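Local coordinates for phosphate-binding protein (Unidentified prokaryotic organism, PDB 3W9V) that binds inorganic phosphate as a secreted transport protein of the PstS family and pairs with human PON1 in a heterooligomer, at residues A22-Y27 and G314-F319; N103-S108 and T127-S132; G133-V138 and G206-M211; Y324-N329 and A349-F354. The protein carries 1 engineered substitution. One frame throughout, in Å; residues are numbered along the deposited sequence.

Contact 1: residues A22-Y27 and G314-F319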
loop_
_atom_site.group_PDB
_atom_site.type_symbol
_atom_site.label_atom_id
_atom_site.label_comp_id
_atom_site.label_asym_id
_atom_site.label_seq_id
_atom_site.Cartn_x
_atom_site.Cartn_y
_atom_site.Cartn_z
ATOM N N ALA A 22 8.968 -11.433 -18.756
ATOM C CA ALA A 22 9.245 -10.986 -20.120
ATOM C C ALA A 22 8.127 -10.128 -20.693
ATOM O O ALA A 22 6.947 -10.420 -20.503
ATOM C CB ALA A 22 9.513 -12.183 -21.030
ATOM N N GLY A 23 8.517 -9.070 -21.398
ATOM C CA GLY A 23 7.572 -8.186 -22.045
ATOM C C GLY A 23 7.251 -6.933 -21.254
ATOM O O GLY A 23 6.784 -5.951 -21.818
ATOM N N PHE A 24 7.502 -6.963 -19.947
ATOM C CA PHE A 24 7.173 -5.834 -19.076
ATOM C C PHE A 24 8.261 -4.767 -19.097
ATOM O O PHE A 24 9.423 -5.046 -18.792
ATOM C CB PHE A 24 6.963 -6.313 -17.634
ATOM C CG PHE A 24 5.628 -6.961 -17.384
ATOM C CD1 PHE A 24 4.664 -6.301 -16.643
ATOM C CD2 PHE A 24 5.342 -8.229 -17.872
ATOM C CE1 PHE A 24 3.431 -6.889 -16.393
ATOM C CE2 PHE A 24 4.110 -8.823 -17.624
ATOM C CZ PHE A 24 3.153 -8.150 -16.880
ATOM N N ALA A 25 7.875 -3.546 -19.460
ATOM C CA ALA A 25 8.760 -2.387 -19.377
ATOM C C ALA A 25 9.028 -2.065 -17.909
ATOM O O ALA A 25 8.254 -2.454 -17.030
ATOM C CB ALA A 25 8.117 -1.192 -20.067
ATOM N N PRO A 26 10.120 -1.342 -17.621
ATOM C CA PRO A 26 10.390 -0.967 -16.230
ATOM C C PRO A 26 9.231 -0.194 -15.595
ATOM O O PRO A 26 8.645 0.703 -16.203
ATOM C CB PRO A 26 11.635 -0.085 -16.344
ATOM C CG PRO A 26 12.318 -0.585 -17.576
ATOM C CD PRO A 26 11.204 -0.919 -18.524
ATOM N N TYR A 27 8.901 -0.574 -14.368
ATOM C CA TYR A 27 7.826 0.052 -13.613
ATOM C C TYR A 27 8.116 1.526 -13.359
ATOM O O TYR A 27 9.238 1.896 -13.006
ATOM C CB TYR A 27 7.691 -0.666 -12.282
ATOM C CG TYR A 27 6.558 -0.211 -11.402
ATOM C CD1 TYR A 27 5.265 -0.668 -11.620
ATOM C CD2 TYR A 27 6.785 0.641 -10.323
ATOM C CE1 TYR A 27 4.220 -0.279 -10.798
ATOM C CE2 TYR A 27 5.742 1.038 -9.494
ATOM C CZ TYR A 27 4.464 0.568 -9.734
ATOM O OH TYR A 27 3.424 0.938 -8.911
ATOM N N GLY A 314 -0.428 -13.430 -23.327
ATOM C CA GLY A 314 0.354 -14.532 -22.801
ATOM C C GLY A 314 1.392 -14.073 -21.795
ATOM O O GLY A 314 1.634 -14.749 -20.797
ATOM N N GLN A 315 2.015 -12.927 -22.050
ATOM C CA GLN A 315 3.018 -12.393 -21.135
ATOM C C GLN A 315 2.418 -11.954 -19.796
ATOM O O GLN A 315 3.034 -12.137 -18.745
ATOM C CB GLN A 315 3.793 -11.257 -21.797
ATOM C CG GLN A 315 4.729 -11.756 -22.887
ATOM C CD GLN A 315 5.347 -10.641 -23.690
ATOM O OE1 GLN A 315 4.759 -9.577 -23.848
ATOM N NE2 GLN A 315 6.543 -10.886 -24.219
ATOM N N VAL A 316 1.221 -11.382 -19.831
ATOM C CA VAL A 316 0.520 -11.051 -18.597
ATOM C C VAL A 316 0.203 -12.332 -17.819
ATOM O O VAL A 316 0.406 -12.401 -16.599
ATOM C CB VAL A 316 -0.760 -10.237 -18.878
ATOM C CG1 VAL A 316 -1.612 -10.131 -17.625
ATOM C CG2 VAL A 316 -0.402 -8.853 -19.388
ATOM N N ARG A 317 -0.292 -13.350 -18.513
ATOM C CA ARG A 317 -0.569 -14.621 -17.862
ATOM C C ARG A 317 0.692 -15.224 -17.242
ATOM O O ARG A 317 0.637 -15.755 -16.133
ATOM C CB ARG A 317 -1.238 -15.598 -18.829
ATOM C CG ARG A 317 -2.651 -15.173 -19.227
ATOM C CD ARG A 317 -3.293 -16.143 -20.213
ATOM N NE ARG A 317 -3.246 -17.512 -19.718
ATOM C CZ ARG A 317 -4.117 -18.030 -18.856
ATOM N NH1 ARG A 317 -5.127 -17.303 -18.400
ATOM N NH2 ARG A 317 -3.968 -19.283 -18.450
ATOM N N ASP A 318 1.822 -15.137 -17.936
ATOM C CA ASP A 318 3.072 -15.658 -17.385
ATOM C C ASP A 318 3.472 -14.914 -16.111
ATOM O O ASP A 318 3.974 -15.519 -15.157
ATOM C CB ASP A 318 4.202 -15.578 -18.412
ATOM C CG ASP A 318 4.039 -16.570 -19.555
ATOM O OD1 ASP A 318 3.220 -17.505 -19.449
ATOM O OD2 ASP A 318 4.735 -16.406 -20.575
ATOM N N PHE A 319 3.235 -13.606 -16.088
ATOM C CA PHE A 319 3.501 -12.846 -14.875
ATOM C C PHE A 319 2.607 -13.303 -13.720
ATOM O O PHE A 319 3.094 -13.523 -12.608
ATOM C CB PHE A 319 3.352 -11.340 -15.091
ATOM C CG PHE A 319 3.379 -10.563 -13.810
ATOM C CD1 PHE A 319 4.532 -10.504 -13.041
ATOM C CD2 PHE A 319 2.244 -9.925 -13.348
ATOM C CE1 PHE A 319 4.555 -9.817 -11.837
ATOM C CE2 PHE A 319 2.261 -9.235 -12.148
ATOM C CZ PHE A 319 3.416 -9.177 -11.393
HETATM O O HOH W 1 5.799 -12.343 -19.022
#

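Contact 2: residues N103-S108 and T127-S132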
loop_
_atom_site.group_PDB
_atom_site.type_symbol
_atom_site.label_atom_id
_atom_site.label_comp_id
_atom_site.label_asym_id
_atom_site.label_seq_id
_atom_site.Cartn_x
_atom_site.Cartn_y
_atom_site.Cartn_z
ATOM N N ASN A 103 17.572 5.619 23.697
ATOM C CA ASN A 103 16.351 4.901 24.046
ATOM C C ASN A 103 15.538 4.482 22.827
ATOM O O ASN A 103 15.493 5.189 21.819
ATOM C CB ASN A 103 15.465 5.756 24.957
ATOM C CG ASN A 103 16.027 5.904 26.358
ATOM O OD1 ASN A 103 17.195 5.610 26.609
ATOM N ND2 ASN A 103 15.192 6.368 27.279
ATOM N N ALA A 104 14.881 3.334 22.938
ATOM C CA ALA A 104 13.944 2.898 21.915
ATOM C C ALA A 104 12.735 3.823 21.892
ATOM O O ALA A 104 12.197 4.186 22.940
ATOM C CB ALA A 104 13.505 1.467 22.174
ATOM N N VAL A 105 12.321 4.217 20.694
ATOM C CA VAL A 105 11.066 4.927 20.524
ATOM C C VAL A 105 9.984 3.900 20.249
ATOM O O VAL A 105 10.026 3.183 19.247
ATOM C CB VAL A 105 11.141 5.963 19.394
ATOM C CG1 VAL A 105 9.761 6.545 19.104
ATOM C CG2 VAL A 105 12.125 7.059 19.769
ATOM N N ASP A 106 9.034 3.812 21.170
ATOM C CA ASP A 106 7.969 2.829 21.104
ATOM C C ASP A 106 6.671 3.583 21.324
ATOM O O ASP A 106 6.345 3.951 22.453
ATOM C CB ASP A 106 8.178 1.782 22.201
ATOM C CG ASP A 106 7.201 0.626 22.113
ATOM O OD1 ASP A 106 6.289 0.660 21.259
ATOM O OD2 ASP A 106 7.346 -0.322 22.919
ATOM N N LEU A 107 5.940 3.834 20.243
ATOM C CA LEU A 107 4.706 4.602 20.326
ATOM C C LEU A 107 3.536 3.739 20.755
ATOM O O LEU A 107 3.294 2.681 20.180
ATOM C CB LEU A 107 4.381 5.208 18.960
ATOM C CG LEU A 107 5.394 6.200 18.396
ATOM C CD1 LEU A 107 5.135 6.455 16.922
ATOM C CD2 LEU A 107 5.344 7.502 19.178
ATOM N N SER A 108 2.791 4.186 21.760
ATOM C CA SER A 108 1.470 3.623 21.954
ATOM C C SER A 108 0.621 4.122 20.796
ATOM O O SER A 108 0.959 5.120 20.153
ATOM C CB SER A 108 0.865 4.091 23.274
ATOM O OG SER A 108 0.656 5.488 23.256
ATOM N N THR A 127 6.379 8.661 26.018
ATOM C CA THR A 127 6.915 8.068 27.236
ATOM C C THR A 127 8.027 7.074 26.922
ATOM O O THR A 127 7.917 6.274 25.988
ATOM C CB THR A 127 5.820 7.388 28.085
ATOM O OG1 THR A 127 5.243 6.300 27.353
ATOM C CG2 THR A 127 4.730 8.384 28.453
ATOM N N GLY A 128 9.113 7.163 27.684
ATOM C CA GLY A 128 10.217 6.228 27.574
ATOM C C GLY A 128 11.234 6.519 26.484
ATOM O O GLY A 128 12.275 5.868 26.423
ATOM N N ALA A 129 10.949 7.495 25.629
ATOM C CA ALA A 129 11.796 7.737 24.459
ATOM C C ALA A 129 13.062 8.533 24.772
ATOM O O ALA A 129 13.995 8.555 23.971
ATOM C CB ALA A 129 11.000 8.412 23.345
ATOM N N GLY A 130 13.089 9.191 25.928
ATOM C CA GLY A 130 14.260 9.949 26.335
ATOM C C GLY A 130 14.623 11.052 25.360
ATOM O O GLY A 130 15.799 11.374 25.174
ATOM N N ARG A 131 13.604 11.632 24.736
ATOM C CA ARG A 131 13.798 12.678 23.738
ATOM C C ARG A 131 12.940 13.890 24.065
ATOM O O ARG A 131 11.851 13.753 24.618
ATOM C CB ARG A 131 13.442 12.154 22.343
ATOM C CG ARG A 131 14.430 11.137 21.781
ATOM C CD ARG A 131 13.770 10.270 20.710
ATOM N NE ARG A 131 14.737 9.559 19.873
ATOM C CZ ARG A 131 15.348 8.429 20.215
ATOM N NH1 ARG A 131 16.198 7.857 19.373
ATOM N NH2 ARG A 131 15.119 7.870 21.396
ATOM N N SER A 132 13.434 15.072 23.720
ATOM C CA SER A 132 12.671 16.301 23.914
ATOM C C SER A 132 12.928 17.270 22.768
ATOM O O SER A 132 13.966 17.205 22.112
ATOM C CB SER A 132 13.012 16.951 25.259
ATOM O OG SER A 132 14.374 17.334 25.311
HETATM O O HOH W 2 17.089 8.441 24.349
HETATM O O HOH W 3 9.432 5.192 23.654
HETATM O O HOH W 4 11.610 2.891 25.237
#

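Contact 3: residues G133-V138 and G206-M211. Engineered in segment 206-211: Met211 (natural residue Ile).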
loop_
_atom_site.group_PDB
_atom_site.type_symbol
_atom_site.label_atom_id
_atom_site.label_comp_id
_atom_site.label_asym_id
_atom_site.label_seq_id
_atom_site.Cartn_x
_atom_site.Cartn_y
_atom_site.Cartn_z
ATOM N N GLY A 133 11.977 18.166 22.528
ATOM C CA GLY A 133 12.080 19.102 21.426
ATOM C C GLY A 133 10.964 18.891 20.422
ATOM O O GLY A 133 10.264 17.877 20.469
ATOM N N PRO A 134 10.790 19.844 19.498
ATOM C CA PRO A 134 9.649 19.807 18.577
ATOM C C PRO A 134 9.608 18.590 17.653
ATOM O O PRO A 134 10.636 18.104 17.180
ATOM C CB PRO A 134 9.821 21.088 17.753
ATOM C CG PRO A 134 11.267 21.447 17.890
ATOM C CD PRO A 134 11.644 21.023 19.276
ATOM N N ILE A 135 8.392 18.108 17.417
ATOM C CA ILE A 135 8.125 17.092 16.414
ATOM C C ILE A 135 7.636 17.797 15.158
ATOM O O ILE A 135 6.793 18.695 15.234
ATOM C CB ILE A 135 7.021 16.135 16.885
ATOM C CG1 ILE A 135 7.413 15.458 18.198
ATOM C CG2 ILE A 135 6.715 15.091 15.814
ATOM C CD1 ILE A 135 6.284 14.656 18.816
ATOM N N GLN A 136 8.166 17.403 14.005
ATOM C CA GLN A 136 7.707 17.954 12.737
ATOM C C GLN A 136 7.238 16.827 11.825
ATOM O O GLN A 136 8.014 15.947 11.466
ATOM C CB GLN A 136 8.815 18.769 12.067
ATOM C CG GLN A 136 8.380 19.493 10.805
ATOM C CD GLN A 136 9.476 20.365 10.215
ATOM O OE1 GLN A 136 10.646 19.982 10.185
ATOM N NE2 GLN A 136 9.099 21.548 9.741
ATOM N N VAL A 137 5.963 16.851 11.460
ATOM C CA VAL A 137 5.391 15.803 10.625
ATOM C C VAL A 137 5.687 16.047 9.147
ATOM O O VAL A 137 5.511 17.160 8.643
ATOM C CB VAL A 137 3.863 15.693 10.855
ATOM C CG1 VAL A 137 3.214 14.814 9.801
ATOM C CG2 VAL A 137 3.579 15.159 12.253
ATOM N N VAL A 138 6.155 15.005 8.465
ATOM C CA VAL A 138 6.296 15.019 7.016
ATOM C C VAL A 138 5.209 14.116 6.454
ATOM O O VAL A 138 4.968 13.028 6.979
ATOM C CB VAL A 138 7.681 14.507 6.573
ATOM C CG1 VAL A 138 7.857 14.683 5.071
ATOM C CG2 VAL A 138 8.785 15.232 7.331
ATOM N N GLY A 206 13.975 16.169 14.384
ATOM C CA GLY A 206 12.640 16.131 14.942
ATOM C C GLY A 206 11.575 15.595 14.010
ATOM O O GLY A 206 10.446 15.369 14.443
ATOM N N ARG A 207 11.925 15.382 12.745
ATOM C CA ARG A 207 10.937 14.943 11.767
ATOM C C ARG A 207 10.502 13.494 11.955
ATOM O O ARG A 207 11.278 12.647 12.408
ATOM C CB ARG A 207 11.426 15.189 10.335
ATOM C CG ARG A 207 11.358 16.654 9.956
ATOM C CD ARG A 207 11.947 16.948 8.589
ATOM N NE ARG A 207 11.749 18.357 8.258
ATOM C CZ ARG A 207 12.069 18.921 7.099
ATOM N NH1 ARG A 207 12.612 18.199 6.131
ATOM N NH2 ARG A 207 11.835 20.214 6.909
ATOM N N ILE A 208 9.252 13.231 11.587
ATOM C CA ILE A 208 8.651 11.908 11.679
ATOM C C ILE A 208 7.671 11.760 10.515
ATOM O O ILE A 208 7.122 12.754 10.034
ATOM C CB ILE A 208 7.938 11.712 13.048
ATOM C CG1 ILE A 208 7.482 10.264 13.241
ATOM C CG2 ILE A 208 6.763 12.674 13.202
ATOM C CD1 ILE A 208 7.170 9.925 14.687
ATOM N N THR A 209 7.465 10.534 10.047
ATOM C CA THR A 209 6.539 10.295 8.949
ATOM C C THR A 209 5.988 8.869 8.983
ATOM O O THR A 209 6.292 8.091 9.893
ATOM C CB THR A 209 7.205 10.596 7.581
ATOM O OG1 THR A 209 6.211 10.678 6.554
ATOM C CG2 THR A 209 8.220 9.522 7.211
ATOM N N TYR A 210 5.154 8.555 7.991
ATOM C CA TYR A 210 4.630 7.215 7.751
ATOM C C TYR A 210 5.192 6.769 6.394
ATOM O O TYR A 210 5.376 7.598 5.493
ATOM C CB TYR A 210 3.089 7.226 7.771
ATOM C CG TYR A 210 2.474 8.188 6.780
ATOM C CD1 TYR A 210 2.058 7.751 5.528
ATOM C CD2 TYR A 210 2.316 9.537 7.089
ATOM C CE1 TYR A 210 1.503 8.626 4.607
ATOM C CE2 TYR A 210 1.764 10.424 6.175
ATOM C CZ TYR A 210 1.354 9.965 4.938
ATOM O OH TYR A 210 0.816 10.862 4.038
ATOM N N MET A 211 5.483 5.480 6.233
ATOM C CA MET A 211 6.310 5.087 5.098
ATOM C C MET A 211 6.266 3.605 4.749
ATOM O O MET A 211 6.211 2.743 5.628
ATOM C CB MET A 211 7.763 5.482 5.401
ATOM C CG MET A 211 8.772 5.234 4.284
ATOM S SD MET A 211 8.390 6.082 2.734
ATOM C CE MET A 211 8.211 7.763 3.306
HETATM O O HOH W 5 11.354 22.900 8.169
#

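Contact 4: residues Y324-N329 and A349-F354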
loop_
_atom_site.group_PDB
_atom_site.type_symbol
_atom_site.label_atom_id
_atom_site.label_comp_id
_atom_site.label_asym_id
_atom_site.label_seq_id
_atom_site.Cartn_x
_atom_site.Cartn_y
_atom_site.Cartn_z
ATOM N N TYR A 324 1.741 -15.336 -8.504
ATOM C CA TYR A 324 0.775 -16.094 -7.700
ATOM C C TYR A 324 1.034 -17.603 -7.734
ATOM O O TYR A 324 0.152 -18.398 -7.408
ATOM C CB TYR A 324 -0.664 -15.762 -8.141
ATOM C CG TYR A 324 -0.930 -14.282 -8.017
ATOM C CD1 TYR A 324 -1.215 -13.708 -6.781
ATOM C CD2 TYR A 324 -0.826 -13.445 -9.118
ATOM C CE1 TYR A 324 -1.415 -12.339 -6.653
ATOM C CE2 TYR A 324 -1.025 -12.079 -9.004
ATOM C CZ TYR A 324 -1.313 -11.533 -7.767
ATOM O OH TYR A 324 -1.488 -10.176 -7.673
ATOM N N GLY A 325 2.248 -18.004 -8.107
ATOM C CA GLY A 325 2.568 -19.417 -8.186
ATOM C C GLY A 325 2.751 -20.088 -6.838
ATOM O O GLY A 325 3.219 -19.473 -5.882
ATOM N N THR A 326 2.412 -21.371 -6.764
ATOM C CA THR A 326 2.721 -22.170 -5.590
ATOM C C THR A 326 4.233 -22.225 -5.395
ATOM O O THR A 326 4.731 -22.118 -4.270
ATOM C CB THR A 326 2.166 -23.586 -5.735
ATOM O OG1 THR A 326 0.793 -23.499 -6.121
ATOM C CG2 THR A 326 2.297 -24.364 -4.432
ATOM N N SER A 327 4.957 -22.386 -6.498
ATOM C CA SER A 327 6.413 -22.343 -6.487
ATOM C C SER A 327 6.885 -21.533 -7.694
ATOM O O SER A 327 6.065 -21.005 -8.459
ATOM C CB SER A 327 6.991 -23.756 -6.508
ATOM O OG SER A 327 6.644 -24.421 -7.710
ATOM N N ALA A 328 8.204 -21.422 -7.848
ATOM C CA ALA A 328 8.813 -20.601 -8.900
ATOM C C ALA A 328 8.182 -19.217 -8.921
ATOM O O ALA A 328 7.771 -18.720 -9.968
ATOM C CB ALA A 328 8.688 -21.278 -10.269
ATOM N N ASN A 329 8.103 -18.602 -7.748
ATOM C CA ASN A 329 7.341 -17.376 -7.593
ATOM C C ASN A 329 8.231 -16.207 -7.170
ATOM O O ASN A 329 9.460 -16.302 -7.228
ATOM C CB ASN A 329 6.148 -17.605 -6.642
ATOM C CG ASN A 329 6.571 -18.040 -5.257
ATOM O OD1 ASN A 329 7.570 -17.558 -4.718
ATOM N ND2 ASN A 329 5.803 -18.950 -4.661
ATOM N N ALA A 349 -6.713 -18.581 -4.888
ATOM C CA ALA A 349 -7.931 -17.885 -5.289
ATOM C C ALA A 349 -7.697 -16.995 -6.506
ATOM O O ALA A 349 -8.498 -16.986 -7.445
ATOM C CB ALA A 349 -8.488 -17.066 -4.129
ATOM N N VAL A 350 -6.602 -16.240 -6.475
ATOM C CA VAL A 350 -6.244 -15.391 -7.606
ATOM C C VAL A 350 -6.074 -16.241 -8.867
ATOM O O VAL A 350 -6.609 -15.907 -9.919
ATOM C CB VAL A 350 -4.974 -14.554 -7.328
ATOM C CG1 VAL A 350 -4.498 -13.845 -8.598
ATOM C CG2 VAL A 350 -5.248 -13.532 -6.225
ATOM N N ARG A 351 -5.351 -17.353 -8.759
ATOM C CA ARG A 351 -5.163 -18.210 -9.931
ATOM C C ARG A 351 -6.489 -18.769 -10.441
ATOM O O ARG A 351 -6.729 -18.812 -11.654
ATOM C CB ARG A 351 -4.199 -19.368 -9.639
ATOM C CG ARG A 351 -2.775 -18.964 -9.288
ATOM C CD ARG A 351 -1.817 -20.162 -9.361
ATOM N NE ARG A 351 -2.283 -21.311 -8.587
ATOM C CZ ARG A 351 -2.010 -21.518 -7.306
ATOM N NH1 ARG A 351 -2.494 -22.592 -6.692
ATOM N NH2 ARG A 351 -1.255 -20.667 -6.630
ATOM N N ALA A 352 -7.345 -19.201 -9.521
ATOM C CA ALA A 352 -8.571 -19.874 -9.920
ATOM C C ALA A 352 -9.522 -18.964 -10.692
ATOM O O ALA A 352 -10.238 -19.432 -11.579
ATOM C CB ALA A 352 -9.267 -20.485 -8.716
ATOM N N SER A 353 -9.544 -17.673 -10.362
ATOM C CA SER A 353 -10.371 -16.724 -11.106
ATOM C C SER A 353 -9.675 -16.193 -12.355
ATOM O O SER A 353 -10.282 -16.130 -13.429
ATOM C CB SER A 353 -10.787 -15.538 -10.223
ATOM O OG SER A 353 -11.834 -15.886 -9.330
ATOM N N PHE A 354 -8.411 -15.795 -12.216
ATOM C CA PHE A 354 -7.785 -14.980 -13.249
ATOM C C PHE A 354 -6.823 -15.717 -14.168
ATOM O O PHE A 354 -6.452 -15.189 -15.215
ATOM C CB PHE A 354 -7.176 -13.722 -12.631
ATOM C CG PHE A 354 -8.180 -12.940 -11.847
ATOM C CD1 PHE A 354 -9.295 -12.404 -12.480
ATOM C CD2 PHE A 354 -8.062 -12.799 -10.478
ATOM C CE1 PHE A 354 -10.260 -11.714 -11.758
ATOM C CE2 PHE A 354 -9.026 -12.111 -9.753
ATOM C CZ PHE A 354 -10.126 -11.568 -10.396
#

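Contact 1: residues A22-Y27 and G314-F319
With CG of Phe24 anti to its carbonyl carbon (chi1 -78°) and CG of Phe319 anti to its backbone nitrogen (chi1 170°), the two benzyl groups cross at about a right angle. Their rings meet obliquely, centroids 5.2 Å apart and planes at 50°. The touch itself is made by the far end of Phe24 against the root of Phe319: CE2 of Phe24 lies 3.7 Å from CB of Phe319, and CZ comes as near to the same carbon. The edge of the Phe24 ring also runs against the helix backbone, with Gln315 O in the ring plane 3.7 Å from Phe24 CE2, and Val316 CA beyond CZ. All this seats the loop 22-27, which leads into strand 28-29, on helix 310-323, a late helix of this periplasmic-binding-protein-like fold. Phe303, on strand 296-304 of the five-stranded mixed sheet, touches Phe24, Val316 and Phe319 alike, tying loop and helix to that sheet.

Nearer the surface the contact turns polar. Gln315 stretches its chain along the turn at Ala22 and Gly23; its CB sits 3.5 Å from Ala22 O, and its amide end lies close against Gly23, which has positive phi, with NE2 3.6 Å from Gly23 CA. No direct hydrogen bond joins the two segments. A water does that work instead, donating to Ala22 O at 2.7 Å and to Gln315 O at 2.8 Å; Gln315 O also accepts the helical bond from Phe319 N.

Contact 2: residues N103-S108 and T127-S132
NH2 of Arg131 is shared by two carbonyls, one from each segment: it donates to Asn103 O at 2.7 Å and to Ala129 O at 2.9 Å. The two bonds differ in kind. Ala129 O lies in the guanidinium plane and receives NH2 in its own carbonyl plane, while NH2 stands tilted 31° from the carbonyl plane of Asn103. One face of the guanidinium carries CG2 of Val105, 3.5 Å from Arg131 CZ and offset toward the rim. The same methyl reaches CB of Ala129, so a small apolar patch backs the charged group. Lys99 O takes the NE hydrogen, which helps fix the rotation of the guanidinium.

Here the run into strand 106-107, an outer strand of a three-stranded mixed sheet, lies against the loop that joins helix 109-117 to strand 136-140. Asn103 adds a second direct bond between the segments. With its CG anti to the carbonyl carbon (chi1 -71°), the amide leans over the turn, where ND2 donates to Gly128 O at 3.1 Å from well above the carbonyl plane, and CB packs on Ala129 O.

Waters fill in the backbone bonding. One accepts from Asn103 N and donates to Ala129 O. Another links Ala104 O, Asp106 N and Thr127 O, and a third bridges Ala104 O with Gly128 O, the latter bond being long at 3.3 Å.

Contact 3: residues G133-V138 and G206-M211
Segments 133-138 and 206-211 run parallel, pairing Gln136 with Arg207 and Val137 with Ile208 through Gln136 N to Gly206 O, Ile208 N to Gln136 O and Val138 N to Ile208 O, which puts strand 207-208 at one edge of a three-stranded parallel sheet with 136-140 in the middle.

On one face, Gln136 and Arg207 lie side by side and point the same way. Arg207, extended from CG to NE, sends NE straight at Gln136 OE1 (2.8 Å, 179° at the hydrogen). The oxygen is in the guanidinium plane, yet the donor stands 54° above the amide's carbonyl plane, the two flat groups being turned 57° apart. A water accepts from both Gln136 NE2 and Arg207 NH2, while NE2 also donates to Gly184 O and Arg207 NH1 to Ala197 O. CG2 of Val138 packs on the arginine's aliphatic part, 3.8 Å from Arg207 CD.

The face of Val137 and Ile208 is apolar: Val137 CG2 is 4.1 Å from Ile208 CG2, and Ile135 CG2 comes to 3.6 Å from the same Ile208 methyl. Val115 of helix 109-117 covers both isoleucines. Past the paired residues, Thr209 OG1, anti to its backbone nitrogen, donates to Val138 O at 2.7 Å.

Both polar ends are thus gripped several times over, so the amide's rotation is settled and the buried guanidinium charge is probably stabilised by neutral acceptors: Gln136 OE1, Ala197 O and a water.

Contact 4: residues Y324-N329 and A349-F354
The apolar half of this contact is a CH-pi interaction between Val350 and Tyr324. CG1 of Val350, anti to its backbone nitrogen (chi1 171°), sits over the centre of the Tyr324 ring, 3.6 Å from the centroid and only 8° off the ring normal. The second methyl lies toward one side of the ring, with Val350 CG2 4.0 Å from Tyr324 CE1. The phenol oxygen is held elsewhere, by Pro87 O, while Val86 of strand 83-92 touches the tyrosine as well.

The polar half belongs to Arg351. Its chain bends at chi3 (-52°), which brings NH2 end-on to the Tyr324 carbonyl oxygen, and NH2 donates to Tyr324 O at 2.8 Å. The oxygen lies in the guanidinium plane, and the donor stands nearly along the C=O axis. On the way, CD of Arg351 packs 3.3 Å from the same oxygen. Tyr324 is the first residue to leave the helical conformation after helix 310-323, so the arginine covers a carbonyl at the helix's C-terminal exit, where its charge would be expected to suit the helix dipole. Helices 310-323 and 344-354, with helix 331-336 between them in the chain, meet here, the end of one at the flank of the other.

Thr326 comes over a face of the guanidinium, crossing Arg351 at about a right angle; OG1 is 3.5 Å from Arg351 NH1 without bonding to it. Within the loop, Asn329 ND2 donates to Gly325 O at 2.9 Å, and its OD1 accepts from Asp331 N.

The four contacts fall into two groups on opposite sides of the chain's centre, as the two-lobed form of a PstS-type binding protein leads one to expect. Contacts 1 and 4 have centres 15 Å apart: contact 1 lies on helix 310-323, contact 4 begins at the residue directly after it, and they touch where Arg317 meets Phe354. Contacts 2 and 3, centres 14 Å apart, follow directly in sequence, since 127-132 runs into 133-138. About 39 Å separates the centres of contacts 1 and 3. Along the chain contact 1 opens first and closes after contacts 2 and 3, bringing the early loop 22-27 back to a late helix; contact 4 follows.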